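Local atomic coordinates of betaine aldehyde dehydrogenase (PDB entry 4QTO), a protein that catalyses the NAD-dependent oxidation of betaine aldehyde to glycine betaine, as a member of the aldehyde dehydrogenase family. Residues Leu28-Trp41 with Thr209-Glu221. Residues are numbered along the deposited sequence; the frame is centred on the assembly and turned at random. Where two conformers were deposited one is given.
Sequences LKHLSQRQYIDGEW and TPLTTIRVFELME
Trp41 and Glu221 meet where the N-terminal segment 28-41, ending in a beta hairpin (35-37 with 40-42, type I' turn Ile37-Glu40), runs along one side of helix 211-223 of the Rossmann-type domain of this aldehyde dehydrogenase. Two glutamates of the helix make the polar links. Glu221, extended with CG anti to its backbone N (chi1 178°), takes the indole N-H on OE1: Trp41 NE1 to Glu221 OE1 is 2.8 Å, nearly straight at 169°, in the indole plane but tilted from that of the carboxylate. Glu221 OE2 lies at the edge of the Tyr36 ring, 3.1 Å from Tyr36 OH, and accepts from a water that also donates to Gly39 O. Glu218 OE2 accepts from Ser32 N at 2.9 Å, while Glu218 OE1 holds Arg215 NH1 in a salt bridge along the same helix; two waters bridge this carboxylate to His30 O, one of them only weakly at the His30 end. The remaining contacts are largely apolar. Leu31 spreads its branches over the helix, CD1 against Ile214 CG2 (3.8 Å) and CD2 against Leu211 CD2 (4.0 Å), and Leu117 of helix 111-122 touches both Leu28 and Leu211. Within its own segment the indole has Tyr36 CD1 on one face and Ser32 CB on the opposite face, both offset toward the rim, and its benzene side reaches Phe217 CB and Glu218 CG. Ser32 O, buried against Ile214 CG2 at 3.4 Å, has no hydrogen-bond partner.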
ATOM      1  N   LEU A  28      -8.909  45.014  -2.028  1.00 30.67           N
ATOM      2  CA  LEU A  28      -8.550  45.335  -0.668  1.00 27.07           C
ATOM      3  C   LEU A  28      -9.647  46.045   0.093  1.00 28.25           C
ATOM      4  O   LEU A  28      -9.707  45.903   1.304  1.00 30.96           O
ATOM      5  CB  LEU A  28      -7.237  46.112  -0.584  1.00 26.58           C
ATOM      6  CG  LEU A  28      -5.993  45.302  -0.973  1.00 27.34           C
ATOM      7  CD1 LEU A  28      -4.759  46.183  -0.928  1.00 31.92           C
ATOM      8  CD2 LEU A  28      -5.815  44.116  -0.050  1.00 26.79           C
ATOM      9  N   LYS A  29     -10.555  46.727  -0.605  1.00 28.16           N
ATOM     10  CA  LYS A  29     -11.615  47.433   0.101  1.00 30.91           C
ATOM     11  C   LYS A  29     -12.563  46.486   0.840  1.00 28.20           C
ATOM     12  O   LYS A  29     -13.250  46.917   1.747  1.00 27.83           O
ATOM     13  CB  LYS A  29     -12.360  48.438  -0.792  1.00 37.82           C
ATOM     14  CG  LYS A  29     -13.236  47.876  -1.901  1.00 48.48           C
ATOM     15  CD  LYS A  29     -13.835  49.022  -2.732  1.00 55.84           C
ATOM     16  CE  LYS A  29     -14.893  48.618  -3.764  1.00 63.73           C
ATOM     17  NZ  LYS A  29     -14.386  47.722  -4.846  1.00 63.08           N
ATOM     18  N   HIS A  30     -12.595  45.206   0.468  1.00 23.62           N
ATOM     19  CA  HIS A  30     -13.468  44.246   1.145  1.00 23.65           C
ATOM     20  C   HIS A  30     -12.739  43.191   1.963  1.00 21.18           C
ATOM     21  O   HIS A  30     -13.377  42.378   2.608  1.00 22.35           O
ATOM     22  CB  HIS A  30     -14.353  43.534   0.129  1.00 28.35           C
ATOM     23  CG  HIS A  30     -15.196  44.466  -0.680  1.00 33.36           C
ATOM     24  ND1 HIS A  30     -16.318  45.079  -0.171  1.00 37.88           N
ATOM     25  CD2 HIS A  30     -15.079  44.895  -1.959  1.00 38.65           C
ATOM     26  CE1 HIS A  30     -16.856  45.853  -1.097  1.00 40.88           C
ATOM     27  NE2 HIS A  30     -16.119  45.763  -2.190  1.00 40.90           N
ATOM     28  N   LEU A  31     -11.425  43.203   1.936  1.00 17.18           N
ATOM     29  CA  LEU A  31     -10.637  42.185   2.644  1.00 15.98           C
ATOM     30  C   LEU A  31     -10.565  42.448   4.153  1.00 15.03           C
ATOM     31  O   LEU A  31     -10.426  43.604   4.602  1.00 14.59           O
ATOM     32  CB  LEU A  31      -9.232  42.145   2.079  1.00 15.04           C
ATOM     33  CG  LEU A  31      -8.321  41.017   2.565  1.00 14.43           C
ATOM     34  CD1 LEU A  31      -8.847  39.652   2.089  1.00 15.28           C
ATOM     35  CD2 LEU A  31      -6.922  41.255   2.063  1.00 16.27           C
ATOM     36  N   SER A  32     -10.693  41.383   4.942  0.50 15.06           N
ATOM     37  CA  SER A  32     -10.588  41.502   6.391  0.50 14.10           C
ATOM     38  C   SER A  32      -9.201  41.963   6.805  0.50 13.77           C
ATOM     39  O   SER A  32      -8.211  41.687   6.130  0.50 14.47           O
ATOM     40  CB  SER A  32     -10.892  40.173   7.069  0.50 14.35           C
ATOM     41  OG  SER A  32     -10.707  40.267   8.473  0.50 14.93           O
ATOM     42  N   GLN A  33      -9.143  42.674   7.921  0.50 14.06           N
ATOM     43  CA  GLN A  33      -7.887  43.166   8.471  0.50 14.50           C
ATOM     44  C   GLN A  33      -7.532  42.431   9.753  0.50 14.61           C
ATOM     45  O   GLN A  33      -6.527  42.747  10.388  0.50 15.33           O
ATOM     46  CB  GLN A  33      -8.030  44.646   8.800  0.50 16.00           C
ATOM     47  CG  GLN A  33      -8.230  45.542   7.586  0.50 16.55           C
ATOM     48  CD  GLN A  33      -8.404  46.999   7.989  0.50 17.75           C
ATOM     49  OE1 GLN A  33      -7.570  47.880   7.661  0.50 20.43           O
ATOM     50  NE2 GLN A  33      -9.440  47.259   8.774  0.50 17.83           N
ATOM     51  N   ARG A  34      -8.362  41.463  10.125  1.00 13.29           N
ATOM     52  CA  ARG A  34      -8.266  40.794  11.411  1.00 14.39           C
ATOM     53  C   ARG A  34      -7.833  39.352  11.427  1.00 14.10           C
ATOM     54  O   ARG A  34      -7.702  38.707  10.407  1.00 13.45           O
ATOM     55  CB  ARG A  34      -9.671  40.870  12.056  1.00 15.04           C
ATOM     56  CG  ARG A  34     -10.119  42.289  12.406  1.00 17.52           C
ATOM     57  CD  ARG A  34     -11.452  42.230  13.099  1.00 20.37           C
ATOM     58  NE  ARG A  34     -11.822  43.528  13.624  1.00 24.75           N
ATOM     59  CZ  ARG A  34     -12.769  43.706  14.547  1.00 29.14           C
ATOM     60  NH1 ARG A  34     -13.036  44.929  14.993  1.00 31.34           N
ATOM     61  NH2 ARG A  34     -13.439  42.676  15.049  1.00 28.58           N
ATOM     62  N   GLN A  35      -7.522  38.904  12.639  1.00 12.57           N
ATOM     63  CA  GLN A  35      -7.191  37.508  12.898  1.00 12.16           C
ATOM     64  C   GLN A  35      -8.515  36.743  12.928  1.00 11.37           C
ATOM     65  O   GLN A  35      -9.597  37.352  13.039  1.00 11.22           O
ATOM     66  CB  GLN A  35      -6.519  37.396  14.269  1.00 13.03           C
ATOM     67  CG  GLN A  35      -5.261  38.224  14.367  1.00 13.37           C
ATOM     68  CD  GLN A  35      -4.532  38.046  15.675  1.00 13.21           C
ATOM     69  OE1 GLN A  35      -3.494  37.381  15.708  1.00 14.42           O
ATOM     70  NE2 GLN A  35      -5.072  38.608  16.753  1.00 14.33           N
ATOM     71  N   TYR A  36      -8.449  35.412  12.871  1.00 10.81           N
ATOM     72  CA  TYR A  36      -9.637  34.571  12.937  1.00 10.98           C
ATOM     73  C   TYR A  36      -9.428  33.542  14.027  1.00 11.44           C
ATOM     74  O   TYR A  36      -8.605  32.646  13.876  1.00 11.58           O
ATOM     75  CB  TYR A  36      -9.936  33.894  11.596  1.00 10.82           C
ATOM     76  CG  TYR A  36     -11.268  33.177  11.542  1.00 11.21           C
ATOM     77  CD1 TYR A  36     -12.451  33.882  11.486  1.00 11.38           C
ATOM     78  CD2 TYR A  36     -11.332  31.801  11.535  1.00 11.35           C
ATOM     79  CE1 TYR A  36     -13.670  33.225  11.393  1.00 11.71           C
ATOM     80  CE2 TYR A  36     -12.549  31.141  11.441  1.00 11.93           C
ATOM     81  CZ  TYR A  36     -13.709  31.887  11.376  1.00 12.42           C
ATOM     82  OH  TYR A  36     -14.977  31.297  11.264  1.00 15.15           O
ATOM     83  N   ILE A  37     -10.098  33.718  15.159  1.00 11.92           N
ATOM     84  CA  ILE A  37      -9.892  32.875  16.300  1.00 12.41           C
ATOM     85  C   ILE A  37     -11.218  32.348  16.828  1.00 12.99           C
ATOM     86  O   ILE A  37     -12.147  33.128  17.145  1.00 12.99           O
ATOM     87  CB  ILE A  37      -9.133  33.641  17.428  1.00 12.90           C
ATOM     88  CG1 ILE A  37      -7.822  34.231  16.895  1.00 13.39           C
ATOM     89  CG2 ILE A  37      -8.895  32.712  18.611  1.00 13.62           C
ATOM     90  CD1 ILE A  37      -7.008  35.020  17.910  1.00 13.50           C
ATOM     91  N   ASP A  38     -11.339  31.039  16.895  1.00 12.88           N
ATOM     92  CA  ASP A  38     -12.503  30.406  17.452  1.00 14.12           C
ATOM     93  C   ASP A  38     -13.802  30.902  16.808  1.00 14.59           C
ATOM     94  O   ASP A  38     -14.775  31.294  17.503  1.00 15.04           O
ATOM     95  CB  ASP A  38     -12.521  30.602  18.980  1.00 15.87           C
ATOM     96  CG  ASP A  38     -13.288  29.505  19.707  1.00 17.66           C
ATOM     97  OD1 ASP A  38     -13.649  28.482  19.100  1.00 16.70           O
ATOM     98  OD2 ASP A  38     -13.471  29.652  20.929  1.00 18.23           O
ATOM     99  N   GLY A  39     -13.802  30.892  15.486  1.00 13.33           N
ATOM    100  CA  GLY A  39     -14.975  31.263  14.693  1.00 14.39           C
ATOM    101  C   GLY A  39     -15.299  32.747  14.578  1.00 14.86           C
ATOM    102  O   GLY A  39     -16.394  33.084  14.082  1.00 16.47           O
ATOM    103  N   GLU A  40     -14.417  33.627  15.036  1.00 14.28           N
ATOM    104  CA  GLU A  40     -14.676  35.055  15.006  1.00 15.21           C
ATOM    105  C   GLU A  40     -13.498  35.827  14.463  1.00 14.54           C
ATOM    106  O   GLU A  40     -12.335  35.489  14.774  1.00 14.19           O
ATOM    107  CB  GLU A  40     -14.945  35.575  16.429  1.00 18.41           C
ATOM    108  CG  GLU A  40     -16.144  34.919  17.108  1.00 23.50           C
ATOM    109  CD  GLU A  40     -17.481  35.197  16.420  1.00 30.89           C
ATOM    110  OE1 GLU A  40     -17.596  36.218  15.693  1.00 34.93           O
ATOM    111  OE2 GLU A  40     -18.449  34.414  16.660  1.00 40.91           O
ATOM    112  N   TRP A  41     -13.796  36.861  13.681  1.00 13.04           N
ATOM    113  CA  TRP A  41     -12.769  37.789  13.205  1.00 12.61           C
ATOM    114  C   TRP A  41     -12.498  38.775  14.344  1.00 13.49           C
ATOM    115  O   TRP A  41     -13.393  39.522  14.762  1.00 14.79           O
ATOM    116  CB  TRP A  41     -13.211  38.503  11.933  1.00 13.53           C
ATOM    117  CG  TRP A  41     -13.307  37.556  10.781  1.00 12.79           C
ATOM    118  CD1 TRP A  41     -14.422  36.882  10.336  1.00 13.81           C
ATOM    119  CD2 TRP A  41     -12.232  37.163   9.924  1.00 12.94           C
ATOM    120  NE1 TRP A  41     -14.100  36.107   9.262  1.00 13.40           N
ATOM    121  CE2 TRP A  41     -12.753  36.223   9.004  1.00 12.52           C
ATOM    122  CE3 TRP A  41     -10.860  37.467   9.882  1.00 12.48           C
ATOM    123  CZ2 TRP A  41     -11.944  35.613   8.004  1.00 13.52           C
ATOM    124  CZ3 TRP A  41     -10.060  36.882   8.875  1.00 12.71           C
ATOM    125  CH2 TRP A  41     -10.609  35.965   7.960  1.00 12.88           C
ATOM    126  N   THR A 209       3.542  39.251   4.414  1.00 12.15           N
ATOM    127  CA  THR A 209       2.664  38.830   3.289  1.00 12.12           C
ATOM    128  C   THR A 209       1.428  38.053   3.756  1.00 13.26           C
ATOM    129  O   THR A 209       1.296  36.862   3.503  1.00 15.00           O
ATOM    130  CB  THR A 209       3.438  37.916   2.326  1.00 12.37           C
ATOM    131  OG1 THR A 209       3.929  36.762   3.056  1.00 12.89           O
ATOM    132  CG2 THR A 209       4.588  38.655   1.665  1.00 12.84           C
ATOM    133  N   PRO A 210       0.479  38.721   4.432  1.00 12.39           N
ATOM    134  CA  PRO A 210      -0.690  38.006   4.940  1.00 12.16           C
ATOM    135  C   PRO A 210      -1.930  38.031   4.045  1.00 12.63           C
ATOM    136  O   PRO A 210      -2.923  37.383   4.379  1.00 11.98           O
ATOM    137  CB  PRO A 210      -1.027  38.828   6.185  1.00 12.47           C
ATOM    138  CG  PRO A 210      -0.704  40.218   5.762  1.00 13.33           C
ATOM    139  CD  PRO A 210       0.550  40.103   4.937  1.00 13.67           C
ATOM    140  N   LEU A 211      -1.888  38.739   2.920  1.00 11.72           N
ATOM    141  CA  LEU A 211      -3.138  39.046   2.196  1.00 12.16           C
ATOM    142  C   LEU A 211      -3.925  37.852   1.655  1.00 11.52           C
ATOM    143  O   LEU A 211      -5.123  37.711   1.954  1.00 11.15           O
ATOM    144  CB  LEU A 211      -2.905  40.064   1.095  1.00 12.95           C
ATOM    145  CG  LEU A 211      -2.261  41.360   1.564  1.00 14.38           C
ATOM    146  CD1 LEU A 211      -2.094  42.302   0.375  1.00 15.88           C
ATOM    147  CD2 LEU A 211      -3.035  42.046   2.661  1.00 14.45           C
ATOM    148  N   THR A 212      -3.286  36.997   0.868  1.00 10.37           N
ATOM    149  CA  THR A 212      -4.024  35.863   0.329  1.00 10.71           C
ATOM    150  C   THR A 212      -4.402  34.849   1.420  1.00 10.66           C
ATOM    151  O   THR A 212      -5.365  34.091   1.253  1.00 10.66           O
ATOM    152  CB  THR A 212      -3.260  35.166  -0.803  1.00 11.11           C
ATOM    153  OG1 THR A 212      -1.959  34.819  -0.312  1.00 10.96           O
ATOM    154  CG2 THR A 212      -3.196  36.027  -2.042  1.00 12.51           C
ATOM    155  N   THR A 213      -3.656  34.808   2.526  1.00 10.02           N
ATOM    156  CA  THR A 213      -3.973  33.888   3.627  1.00 10.32           C
ATOM    157  C   THR A 213      -5.264  34.351   4.349  1.00 10.49           C
ATOM    158  O   THR A 213      -6.140  33.556   4.694  1.00 10.34           O
ATOM    159  CB  THR A 213      -2.775  33.672   4.562  1.00 10.96           C
ATOM    160  OG1 THR A 213      -1.638  33.220   3.790  1.00 11.13           O
ATOM    161  CG2 THR A 213      -3.097  32.647   5.629  1.00 11.15           C
ATOM    162  N   ILE A 214      -5.368  35.652   4.578  1.00 10.77           N
ATOM    163  CA  ILE A 214      -6.601  36.205   5.121  1.00 10.99           C
ATOM    164  C   ILE A 214      -7.736  35.835   4.160  1.00 10.86           C
ATOM    165  O   ILE A 214      -8.799  35.370   4.591  1.00 10.57           O
ATOM    166  CB  ILE A 214      -6.493  37.742   5.261  1.00 11.78           C
ATOM    167  CG1 ILE A 214      -5.506  38.121   6.371  1.00 12.09           C
ATOM    168  CG2 ILE A 214      -7.868  38.333   5.568  1.00 12.84           C
ATOM    169  CD1 ILE A 214      -5.137  39.595   6.370  1.00 12.07           C
ATOM    170  N   ARG A 215      -7.527  36.018   2.847  1.00 10.12           N
ATOM    171  CA  ARG A 215      -8.614  35.724   1.880  1.00 11.33           C
ATOM    172  C   ARG A 215      -9.022  34.267   1.923  1.00 10.95           C
ATOM    173  O   ARG A 215     -10.233  33.971   1.912  1.00 11.30           O
ATOM    174  CB  ARG A 215      -8.226  36.153   0.461  1.00 12.28           C
ATOM    175  CG  ARG A 215      -9.337  36.012  -0.555  1.00 14.28           C
ATOM    176  CD  ARG A 215     -10.487  36.962  -0.269  1.00 15.41           C
ATOM    177  NE  ARG A 215     -11.541  36.810  -1.297  1.00 16.40           N
ATOM    178  CZ  ARG A 215     -12.795  36.450  -1.063  1.00 17.41           C
ATOM    179  NH1 ARG A 215     -13.269  36.309   0.177  1.00 18.21           N
ATOM    180  NH2 ARG A 215     -13.625  36.300  -2.089  1.00 18.56           N
ATOM    181  N   VAL A 216      -8.055  33.345   1.986  1.00 10.03           N
ATOM    182  CA  VAL A 216      -8.421  31.922   1.997  1.00 10.22           C
ATOM    183  C   VAL A 216      -9.192  31.578   3.288  1.00 10.41           C
ATOM    184  O   VAL A 216     -10.082  30.718   3.252  1.00 10.67           O
ATOM    185  CB  VAL A 216      -7.243  30.966   1.716  1.00 10.71           C
ATOM    186  CG1 VAL A 216      -6.370  30.775   2.943  1.00 10.89           C
ATOM    187  CG2 VAL A 216      -7.794  29.656   1.252  1.00 10.91           C
ATOM    188  N   PHE A 217      -8.859  32.220   4.422  1.00  9.91           N
ATOM    189  CA  PHE A 217      -9.635  32.013   5.644  1.00 10.35           C
ATOM    190  C   PHE A 217     -11.083  32.490   5.456  1.00 11.13           C
ATOM    191  O   PHE A 217     -12.015  31.836   5.934  1.00 11.15           O
ATOM    192  CB  PHE A 217      -8.981  32.593   6.877  1.00 10.61           C
ATOM    193  CG  PHE A 217      -8.075  31.615   7.553  1.00 10.09           C
ATOM    194  CD1 PHE A 217      -6.830  31.325   7.024  1.00 10.60           C
ATOM    195  CD2 PHE A 217      -8.508  30.959   8.686  1.00 11.14           C
ATOM    196  CE1 PHE A 217      -6.024  30.370   7.628  1.00 10.66           C
ATOM    197  CE2 PHE A 217      -7.691  30.027   9.314  1.00 11.30           C
ATOM    198  CZ  PHE A 217      -6.467  29.731   8.787  1.00 10.65           C
ATOM    199  N   GLU A 218     -11.272  33.623   4.776  1.00 10.55           N
ATOM    200  CA  GLU A 218     -12.656  34.071   4.454  1.00 11.09           C
ATOM    201  C   GLU A 218     -13.365  32.976   3.643  1.00 10.65           C
ATOM    202  O   GLU A 218     -14.517  32.636   3.921  1.00 11.76           O
ATOM    203  CB  GLU A 218     -12.655  35.368   3.659  1.00 11.28           C
ATOM    204  CG  GLU A 218     -12.102  36.577   4.419  1.00 12.46           C
ATOM    205  CD  GLU A 218     -12.120  37.848   3.605  1.00 16.07           C
ATOM    206  OE1 GLU A 218     -12.261  37.770   2.346  1.00 16.41           O
ATOM    207  OE2 GLU A 218     -12.018  38.926   4.227  1.00 15.64           O
ATOM    208  N   LEU A 219     -12.684  32.427   2.637  1.00 10.33           N
ATOM    209  CA  LEU A 219     -13.293  31.382   1.798  1.00 10.14           C
ATOM    210  C   LEU A 219     -13.594  30.092   2.571  1.00  9.85           C
ATOM    211  O   LEU A 219     -14.634  29.459   2.368  1.00 10.62           O
ATOM    212  CB  LEU A 219     -12.418  31.102   0.568  1.00 10.10           C
ATOM    213  CG  LEU A 219     -12.181  32.289  -0.358  1.00 11.31           C
ATOM    214  CD1 LEU A 219     -11.198  31.925  -1.458  1.00 11.69           C
ATOM    215  CD2 LEU A 219     -13.490  32.795  -0.964  1.00 12.06           C
ATOM    216  N   MET A 220     -12.670  29.686   3.441  1.00  9.57           N
ATOM    217  CA  MET A 220     -12.909  28.503   4.283  1.00  9.87           C
ATOM    218  C   MET A 220     -14.106  28.704   5.210  1.00 10.31           C
ATOM    219  O   MET A 220     -14.921  27.795   5.408  1.00  9.88           O
ATOM    220  CB  MET A 220     -11.667  28.136   5.070  1.00 10.61           C
ATOM    221  CG  MET A 220     -10.591  27.597   4.144  1.00 10.52           C
ATOM    222  SD  MET A 220      -9.216  26.846   5.061  1.00 14.75           S
ATOM    223  CE  MET A 220      -8.461  28.301   5.662  1.00 13.11           C
ATOM    224  N   GLU A 221     -14.225  29.889   5.774  1.00 10.97           N
ATOM    225  CA  GLU A 221     -15.400  30.191   6.605  1.00 11.44           C
ATOM    226  C   GLU A 221     -16.711  30.045   5.823  1.00 11.86           C
ATOM    227  O   GLU A 221     -17.701  29.554   6.358  1.00 12.12           O
ATOM    228  CB  GLU A 221     -15.291  31.597   7.205  1.00 12.36           C
ATOM    229  CG  GLU A 221     -16.518  31.984   8.044  1.00 13.22           C
ATOM    230  CD  GLU A 221     -16.363  33.326   8.721  1.00 14.44           C
ATOM    231  OE1 GLU A 221     -15.905  34.279   8.050  1.00 14.84           O
ATOM    232  OE2 GLU A 221     -16.752  33.412   9.945  1.00 15.79           O
TER
HETATM  233  O   HOH W   1     -12.806  39.871   0.891  1.00 20.30           O
HETATM  234  O   HOH W   2     -14.228  40.589   4.312  1.00 34.97           O
HETATM  235  O   HOH W   3     -17.290  35.075  12.060  1.00 21.23           O